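PDB 3BO5: histone-lysine N-methyltransferase SETMAR from Homo sapiens, which methylates histone H3 with S-adenosyl-L-methionine as methyl donor and, as a fusion with a mariner transposase, takes part in DNA double-strand break repair. Local coordinates for residues 269-274 with 282-287; 140-145 with 243-248; 57-62 with 101-106. The protein carries 2 engineered substitutions. All blocks are in the same frame, centred on the assembly; numbering follows the deposited sequence.

Contact 1: residues 269-274 with 282-287; sequences KLRKPC and TAFLPF. With ZN (zinc ion), chain E; SAH (S-adenosyl-L-homocysteine), chain F.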
# COMPACT_ATOMS: atom_id res chain seq x y z
N LYS A 269 9.45 -12.79 20.18
CA LYS A 269 8.29 -12.88 20.99
C LYS A 269 7.97 -11.58 21.73
O LYS A 269 6.82 -11.38 22.06
CB LYS A 269 8.43 -14.06 21.95
CG LYS A 269 8.66 -15.39 21.17
CD LYS A 269 7.38 -15.87 20.46
CE LYS A 269 7.59 -17.24 19.75
NZ LYS A 269 6.36 -17.62 18.96
N LEU A 270 8.96 -10.69 21.90
CA LEU A 270 8.66 -9.34 22.50
C LEU A 270 7.54 -8.62 21.76
O LEU A 270 7.46 -8.67 20.53
CB LEU A 270 9.87 -8.41 22.54
CG LEU A 270 10.93 -8.68 23.60
CD1 LEU A 270 12.00 -7.64 23.64
CD2 LEU A 270 10.27 -8.77 24.93
N ARG A 271 6.63 -8.04 22.54
CA ARG A 271 5.55 -7.24 21.97
C ARG A 271 6.13 -5.82 21.91
O ARG A 271 6.50 -5.24 22.96
CB ARG A 271 4.33 -7.38 22.89
CG ARG A 271 3.88 -8.87 22.95
CD ARG A 271 2.81 -9.16 23.95
NE ARG A 271 1.56 -8.48 23.55
CZ ARG A 271 0.73 -8.91 22.61
NH1 ARG A 271 0.99 -10.04 21.92
NH2 ARG A 271 -0.36 -8.20 22.34
N LYS A 272 6.27 -5.24 20.70
CA LYS A 272 6.92 -3.95 20.56
C LYS A 272 5.93 -2.87 20.93
O LYS A 272 4.75 -3.03 20.64
CB LYS A 272 7.33 -3.75 19.12
CG LYS A 272 8.43 -4.75 18.72
CD LYS A 272 9.14 -4.17 17.55
CE LYS A 272 10.27 -5.07 17.04
NZ LYS A 272 11.07 -4.21 16.12
N PRO A 273 6.37 -1.85 21.64
CA PRO A 273 5.42 -0.80 22.10
C PRO A 273 5.00 0.04 20.93
O PRO A 273 5.79 0.25 20.02
CB PRO A 273 6.24 0.09 23.00
CG PRO A 273 7.52 -0.61 23.19
CD PRO A 273 7.74 -1.61 22.14
N CYS A 274 3.75 0.50 21.01
CA CYS A 274 3.18 1.40 20.01
C CYS A 274 3.20 2.79 20.63
O CYS A 274 2.73 3.01 21.76
CB CYS A 274 1.71 0.99 19.68
SG CYS A 274 1.08 2.09 18.42
N THR A 282 -3.50 0.41 21.78
CA THR A 282 -3.46 -0.84 22.54
C THR A 282 -2.12 -0.96 23.26
O THR A 282 -1.92 -1.92 24.04
CB THR A 282 -3.53 -2.00 21.58
OG1 THR A 282 -2.39 -1.91 20.69
CG2 THR A 282 -4.81 -1.95 20.79
N ALA A 283 -1.20 -0.01 22.99
CA ALA A 283 0.17 0.06 23.52
C ALA A 283 1.13 -0.95 22.87
O ALA A 283 2.33 -0.95 23.21
CB ALA A 283 0.20 -0.11 25.11
N PHE A 284 0.64 -1.77 21.94
CA PHE A 284 1.58 -2.65 21.24
C PHE A 284 1.39 -2.61 19.74
O PHE A 284 0.26 -2.48 19.22
CB PHE A 284 1.76 -4.07 21.83
CG PHE A 284 1.34 -5.26 20.86
CD1 PHE A 284 0.05 -5.47 20.48
CD2 PHE A 284 2.29 -6.18 20.42
CE1 PHE A 284 -0.32 -6.54 19.63
CE2 PHE A 284 1.96 -7.24 19.56
CZ PHE A 284 0.65 -7.43 19.19
N LEU A 285 2.52 -2.73 19.06
CA LEU A 285 2.52 -2.76 17.64
C LEU A 285 2.08 -4.15 17.21
O LEU A 285 2.76 -5.15 17.56
CB LEU A 285 3.96 -2.38 17.18
CG LEU A 285 4.32 -1.40 16.14
CD1 LEU A 285 3.49 -0.13 16.39
CD2 LEU A 285 5.81 -1.23 16.26
N PRO A 286 0.97 -4.26 16.50
CA PRO A 286 0.35 -5.57 16.26
C PRO A 286 0.93 -6.36 15.07
O PRO A 286 0.18 -6.70 14.14
CB PRO A 286 -1.10 -5.23 16.05
CG PRO A 286 -1.02 -3.84 15.26
CD PRO A 286 0.16 -3.14 15.94
N PHE A 287 2.21 -6.67 15.16
CA PHE A 287 2.81 -7.63 14.19
C PHE A 287 2.34 -9.04 14.46
O PHE A 287 2.02 -9.39 15.61
CB PHE A 287 4.33 -7.60 14.32
CG PHE A 287 4.96 -6.35 13.85
CD1 PHE A 287 5.08 -6.05 12.48
CD2 PHE A 287 5.54 -5.47 14.77
CE1 PHE A 287 5.72 -4.87 12.04
CE2 PHE A 287 6.17 -4.32 14.37
CZ PHE A 287 6.28 -3.99 12.99
ZN ZN E . -1.15 2.64 19.05
N SAH F . 9.72 3.91 11.12
CA SAH F . 10.15 3.07 9.95
CB SAH F . 9.08 3.04 8.83
CG SAH F . 7.98 2.04 9.21
SD SAH F . 8.58 0.33 9.18
C SAH F . 11.51 3.60 9.44
O SAH F . 12.13 4.44 10.08
OXT SAH F . 11.93 3.15 8.33
C5' SAH F . 7.98 -0.25 10.78
C4' SAH F . 8.82 0.18 11.97
O4' SAH F . 8.57 1.55 12.32
C3' SAH F . 8.50 -0.57 13.23
O3' SAH F . 9.23 -1.83 13.28
C2' SAH F . 8.91 0.37 14.33
O2' SAH F . 10.35 0.49 14.42
C1' SAH F . 8.46 1.69 13.75
N9 SAH F . 7.03 1.98 14.01
C8 SAH F . 5.99 2.08 13.09
N7 SAH F . 4.90 2.44 13.73
C5 SAH F . 5.18 2.60 15.04
C6 SAH F . 4.35 2.93 16.13
N6 SAH F . 3.06 3.27 16.07
N1 SAH F . 5.00 2.95 17.36
C2 SAH F . 6.32 2.66 17.49
N3 SAH F . 7.17 2.35 16.45
C4 SAH F . 6.52 2.28 15.25
O HOH W 1 5.13 -6.28 18.42
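The post-SET zinc loop folds back on itself here beside the bound S-adenosyl-L-homocysteine, with Lys272, Pro273 and Cys274 running past Ala283, Phe284 and Leu285 and a single beta bridge pairing Pro273 with Phe284. Two backbone hydrogen bonds make the join: Leu285 N to Lys272 O, 2.7 Å and nearly straight, and Cys274 N to Ala283 O, 3.0 Å. A water extends it, accepting from Lys272 N and donating to Leu285 O.

On the outer side the guanidinium of Arg271 lies flat over one face of the Phe284 ring, the planes only 22° apart and CZ 3.6 Å from the ring centroid, a stack that is also a cation-pi contact. The bend in the arginine chain at chi3 (66°) folds the group back onto the ring, whose opposite face meets Pro286 N. Lys272 reaches the other way, past the Phe287 ring, and its NZ bonds to Asn178.

The inner side belongs to S-adenosyl-L-homocysteine. Leu285 lies against the adenine, CD2 3.7 Å from its C4, and Phe287 CZ sits 3.7 Å from the ribose O3'. Cys213, Cys276 and Cys281 bind the zinc together with Cys274. With its sulfur turned opposite the backbone N (chi1 -178°), Cys274 serves both sites: SG is 2.4 Å from the zinc and 3.3 Å from the adenine N6.

Contact 2: residues 140-145 with 243-248; sequences LRTLEF and EELSYD
Leu245, Leu140 and Thr142 carry most of this contact, in which two neighbouring strands of a SET-domain beta sheet, 138-142 and 244-247, pair in an antiparallel sense but strongly splayed, their axes 121° apart. Leu245 N gives a nearly straight 2.7 Å hydrogen bond to Leu140 O, lying in the plane of that carbonyl. Arg141 and Glu244 form the adjoining non-hydrogen-bonded pair; their CA atoms come within 4.0 Å of each other and their side chains diverge.

The two leucines point to the same face of the sheet. Leu140 CG stands opposite its backbone N (chi1 -168°), which brings CD2 to 3.9 Å from Leu245 CD1, and that same CD1 also packs against the backbone of Thr142. Val130 lies against Leu140, while Phe128, Leu209 and Leu217 gather round Leu245, so the leucines are buried among apolar side chains.

Thr142 closes the far end. Its N bonds to Glu243 O at 3.2 Å, its CG2 rests near that same oxygen, and its hydroxyl donates to Glu144 O, 2.7 Å away on a lone pair, tying down the turn after the strand. With a valine in its place, Glu144 O would probably be left without its hydroxyl donor and the turn freer to shift.

Toward the S-adenosyl-L-homocysteine pocket, Glu244 forms a salt bridge with Lys136 and a hydrogen bond with Asn210, both residues that bind S-adenosyl-L-methionine. A water sits in the notch between the strands, accepting from Leu140 N and lying near Glu244 OE2, 2.7 Å from Leu245 O.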
# COMPACT_ATOMS: atom_id res chain seq x y z
N LEU A 140 6.04 8.88 7.07
CA LEU A 140 5.60 9.57 5.82
C LEU A 140 4.49 10.49 6.22
O LEU A 140 3.53 10.09 6.91
CB LEU A 140 5.13 8.55 4.80
CG LEU A 140 4.93 9.12 3.39
CD1 LEU A 140 6.29 9.42 2.82
CD2 LEU A 140 4.20 8.09 2.52
N ARG A 141 4.58 11.74 5.74
CA ARG A 141 3.44 12.64 5.93
C ARG A 141 3.09 13.31 4.61
O ARG A 141 3.86 13.31 3.70
CB ARG A 141 3.70 13.68 7.05
CG ARG A 141 4.85 14.64 6.72
CD ARG A 141 5.08 15.58 7.93
NE ARG A 141 6.35 16.27 7.78
CZ ARG A 141 6.94 16.92 8.79
NH1 ARG A 141 6.33 16.94 10.00
NH2 ARG A 141 8.08 17.56 8.64
N THR A 142 1.87 13.80 4.56
CA THR A 142 1.48 14.56 3.40
C THR A 142 1.84 16.04 3.62
O THR A 142 1.73 16.58 4.73
CB THR A 142 0.01 14.38 3.10
OG1 THR A 142 -0.30 15.14 1.93
CG2 THR A 142 -0.92 14.84 4.23
N LEU A 143 2.23 16.70 2.54
CA LEU A 143 2.44 18.15 2.64
C LEU A 143 1.25 18.88 2.12
O LEU A 143 1.28 20.14 2.07
CB LEU A 143 3.66 18.58 1.82
CG LEU A 143 4.96 17.98 2.25
CD1 LEU A 143 6.15 18.35 1.32
CD2 LEU A 143 5.24 18.29 3.69
N GLU A 144 0.22 18.16 1.77
CA GLU A 144 -1.01 18.81 1.33
C GLU A 144 -2.28 18.11 1.70
O GLU A 144 -2.28 16.94 2.11
CB GLU A 144 -0.96 19.02 -0.15
CG GLU A 144 -0.67 17.83 -0.94
CD GLU A 144 -0.52 18.18 -2.45
OE1 GLU A 144 0.46 17.75 -3.07
OE2 GLU A 144 -1.35 18.98 -2.97
N PHE A 145 -3.40 18.82 1.61
CA PHE A 145 -4.65 18.25 2.00
C PHE A 145 -4.98 17.04 1.12
O PHE A 145 -4.90 17.13 -0.09
CB PHE A 145 -5.76 19.28 1.81
CG PHE A 145 -7.04 18.87 2.41
CD1 PHE A 145 -7.27 19.01 3.78
CD2 PHE A 145 -8.06 18.40 1.62
CE1 PHE A 145 -8.48 18.62 4.33
CE2 PHE A 145 -9.30 18.04 2.17
CZ PHE A 145 -9.50 18.13 3.53
N GLU A 243 0.05 16.16 8.15
CA GLU A 243 -0.47 15.08 8.97
C GLU A 243 0.32 13.85 8.55
O GLU A 243 0.41 13.51 7.34
CB GLU A 243 -1.96 14.80 8.70
CG GLU A 243 -2.53 13.80 9.69
CD GLU A 243 -4.02 13.69 9.60
OE1 GLU A 243 -4.67 14.69 9.18
OE2 GLU A 243 -4.59 12.63 9.99
N GLU A 244 0.76 13.13 9.57
CA GLU A 244 1.45 11.85 9.31
C GLU A 244 0.47 10.80 8.80
O GLU A 244 -0.70 10.75 9.23
CB GLU A 244 2.07 11.29 10.56
CG GLU A 244 2.76 9.91 10.33
CD GLU A 244 3.60 9.45 11.51
OE1 GLU A 244 3.48 10.05 12.63
OE2 GLU A 244 4.38 8.46 11.35
N LEU A 245 0.94 10.02 7.82
CA LEU A 245 0.11 9.00 7.15
C LEU A 245 0.38 7.67 7.87
O LEU A 245 1.57 7.36 8.15
CB LEU A 245 0.53 8.89 5.69
CG LEU A 245 0.28 10.19 4.92
CD1 LEU A 245 0.99 10.12 3.59
CD2 LEU A 245 -1.22 10.41 4.69
N SER A 246 -0.67 6.92 8.16
CA SER A 246 -0.49 5.66 8.92
C SER A 246 -1.47 4.65 8.46
O SER A 246 -2.56 4.98 7.95
CB SER A 246 -0.70 5.95 10.37
OG SER A 246 -2.01 6.46 10.63
N TYR A 247 -1.15 3.36 8.67
CA TYR A 247 -2.20 2.37 8.49
C TYR A 247 -2.07 1.35 9.63
O TYR A 247 -1.13 1.44 10.43
CB TYR A 247 -2.13 1.61 7.16
CG TYR A 247 -0.94 0.71 6.83
CD1 TYR A 247 -1.00 -0.67 7.04
CD2 TYR A 247 0.22 1.24 6.16
CE1 TYR A 247 0.02 -1.50 6.60
CE2 TYR A 247 1.25 0.40 5.73
CZ TYR A 247 1.13 -0.95 5.97
OH TYR A 247 2.05 -1.88 5.51
N ASP A 248 -3.10 0.50 9.72
CA ASP A 248 -3.11 -0.44 10.83
C ASP A 248 -2.34 -1.69 10.46
O ASP A 248 -2.74 -2.40 9.55
CB ASP A 248 -4.56 -0.78 11.12
CG ASP A 248 -4.75 -1.90 12.17
OD1 ASP A 248 -3.78 -2.40 12.79
OD2 ASP A 248 -5.99 -2.18 12.37
O HOH W 2 4.18 7.40 8.81

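Contact 3: residues 57-62 with 101-106; sequences ITFPGC and PVFECN. With ZN (zinc ion), chain B; ZN (zinc ion), chain D; ZN (zinc ion), chain C.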
# COMPACT_ATOMS: atom_id res chain seq x y z
N ILE A 57 1.06 -9.46 -17.32
CA ILE A 57 -0.40 -9.37 -17.47
C ILE A 57 -1.04 -10.76 -17.38
O ILE A 57 -0.61 -11.66 -18.15
CB ILE A 57 -0.75 -8.80 -18.83
CG1 ILE A 57 0.04 -7.52 -19.07
CG2 ILE A 57 -2.27 -8.66 -18.91
CD1 ILE A 57 -0.07 -6.99 -20.56
N THR A 58 -2.02 -10.92 -16.47
CA THR A 58 -2.83 -12.13 -16.23
C THR A 58 -4.26 -11.93 -16.74
O THR A 58 -4.91 -12.90 -17.20
CB THR A 58 -3.01 -12.42 -14.68
OG1 THR A 58 -1.76 -12.34 -14.01
CG2 THR A 58 -3.68 -13.76 -14.40
N PHE A 59 -4.76 -10.68 -16.65
CA PHE A 59 -6.20 -10.44 -16.90
C PHE A 59 -6.43 -9.80 -18.23
O PHE A 59 -5.78 -8.82 -18.55
CB PHE A 59 -6.75 -9.52 -15.80
CG PHE A 59 -6.66 -10.13 -14.47
CD1 PHE A 59 -7.28 -11.35 -14.24
CD2 PHE A 59 -5.89 -9.57 -13.45
CE1 PHE A 59 -7.17 -12.00 -12.96
CE2 PHE A 59 -5.82 -10.18 -12.18
CZ PHE A 59 -6.44 -11.37 -11.94
N PRO A 60 -7.36 -10.39 -19.02
CA PRO A 60 -7.49 -9.88 -20.39
C PRO A 60 -8.24 -8.57 -20.56
O PRO A 60 -8.18 -7.97 -21.64
CB PRO A 60 -8.28 -10.95 -21.11
CG PRO A 60 -8.95 -11.75 -20.10
CD PRO A 60 -8.13 -11.63 -18.80
N GLY A 61 -8.87 -8.17 -19.48
CA GLY A 61 -9.56 -6.86 -19.46
C GLY A 61 -11.02 -6.91 -19.90
O GLY A 61 -11.59 -7.99 -20.19
N CYS A 62 -11.63 -5.73 -19.96
CA CYS A 62 -13.03 -5.66 -20.37
C CYS A 62 -13.11 -5.35 -21.85
O CYS A 62 -12.12 -5.01 -22.52
CB CYS A 62 -13.72 -4.56 -19.58
SG CYS A 62 -13.04 -2.91 -19.86
N PRO A 101 -13.96 -8.09 -4.48
CA PRO A 101 -12.62 -7.82 -5.00
C PRO A 101 -12.61 -6.65 -5.98
O PRO A 101 -13.58 -6.45 -6.74
CB PRO A 101 -12.20 -9.13 -5.67
CG PRO A 101 -13.52 -9.79 -6.03
CD PRO A 101 -14.50 -9.37 -4.95
N VAL A 102 -11.55 -5.86 -5.92
CA VAL A 102 -11.42 -4.67 -6.74
C VAL A 102 -10.49 -4.94 -7.91
O VAL A 102 -9.29 -5.33 -7.73
CB VAL A 102 -10.82 -3.46 -5.97
CG1 VAL A 102 -10.59 -2.26 -6.88
CG2 VAL A 102 -11.73 -3.06 -4.75
N PHE A 103 -11.07 -4.73 -9.11
CA PHE A 103 -10.26 -4.78 -10.33
C PHE A 103 -10.32 -3.44 -11.01
O PHE A 103 -11.39 -2.94 -11.22
CB PHE A 103 -10.84 -5.85 -11.28
CG PHE A 103 -10.61 -7.22 -10.78
CD1 PHE A 103 -9.50 -7.95 -11.24
CD2 PHE A 103 -11.51 -7.79 -9.88
CE1 PHE A 103 -9.26 -9.25 -10.76
CE2 PHE A 103 -11.28 -9.12 -9.40
CZ PHE A 103 -10.18 -9.81 -9.85
N GLU A 104 -9.17 -2.86 -11.30
CA GLU A 104 -9.11 -1.68 -12.21
C GLU A 104 -9.06 -2.13 -13.67
O GLU A 104 -8.58 -3.23 -14.00
CB GLU A 104 -7.88 -0.80 -11.90
CG GLU A 104 -8.05 -0.15 -10.55
CD GLU A 104 -7.13 1.07 -10.34
OE1 GLU A 104 -6.29 1.42 -11.22
OE2 GLU A 104 -7.28 1.58 -9.21
N CYS A 105 -9.48 -1.21 -14.57
CA CYS A 105 -9.20 -1.44 -15.99
C CYS A 105 -7.67 -1.42 -16.16
O CYS A 105 -6.96 -0.80 -15.37
CB CYS A 105 -9.93 -0.43 -16.82
SG CYS A 105 -11.64 -0.75 -16.82
N ASN A 106 -7.18 -2.24 -17.10
CA ASN A 106 -5.77 -2.50 -17.21
C ASN A 106 -5.22 -2.19 -18.58
O ASN A 106 -5.85 -1.54 -19.37
CB ASN A 106 -5.43 -3.89 -16.70
CG ASN A 106 -5.94 -4.99 -17.61
OD1 ASN A 106 -6.19 -4.77 -18.78
ND2 ASN A 106 -6.02 -6.22 -17.07
ZN ZN B . -11.62 -2.82 -17.93
ZN ZN D . -14.98 -1.79 -19.13
ZN ZN C . -12.36 1.03 -18.20
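Two cysteines, Cys62 and Cys105, share one zinc ion, and each sulfur bridges on to a second zinc of its own. Their SG atoms stand 4.0 Å apart across the shared metal, which Cys76 and Cys109 also bind. Cys62 SG lies 2.4 Å from its second zinc, held with Cys64, Cys69 and Cys74; Cys105 SG is likewise 2.4 Å from the third, held with Cys69, Cys111 and Cys115.

Next to the metal site the two segments are joined by an amide. Asn106 ND2 donates to Phe59 O at 3.0 Å, arriving well above the carbonyl plane, so no lone pair is addressed directly. Asn106 OD1 bonds to Leu108, and with both ends of the amide occupied its rotation is probably fixed. Gly61 passes close to OD1 with phi 90° and psi -176°, a conformation in which a CB would jam against the preceding carbonyl.

Farther from the zincs, Phe59 and Phe103 meet in a T-shaped pair, planes at 88°: the edge of Phe103 points into the face of Phe59, its CE1 3.7 Å from Phe59 CZ and offset toward the rim. Thr58 CB covers the opposite face of Phe59.

Nine cysteines around three zincs, with Cys62, Cys69 and Cys105 as the bridging ligands, form the triangular zinc cluster of the pre-SET domain.

How the contacts relate
From the N terminus, contact 3 comes first, closing a long loop without helix or strand between 57-62 and 101-106 and bringing together two of the three bridging cysteines of the pre-SET zinc cluster. Contact 2 then brings 243-248 back to 140-145, enclosing most of the SET domain's strands and its helix 162-169. Contact 1 closes last, a short post-SET loop of seven residues that includes two zinc ligands. The three follow in series; none nests in or crosses another. Contacts 1 and 2 touch where Pro286 CG packs 4.0 Å from Asp248 OD1, and both adjoin the S-adenosyl-L-homocysteine pocket near strand 210-211. Contact 3 lies across the chain's centre from both, its centre about 37 Å from that of contact 1.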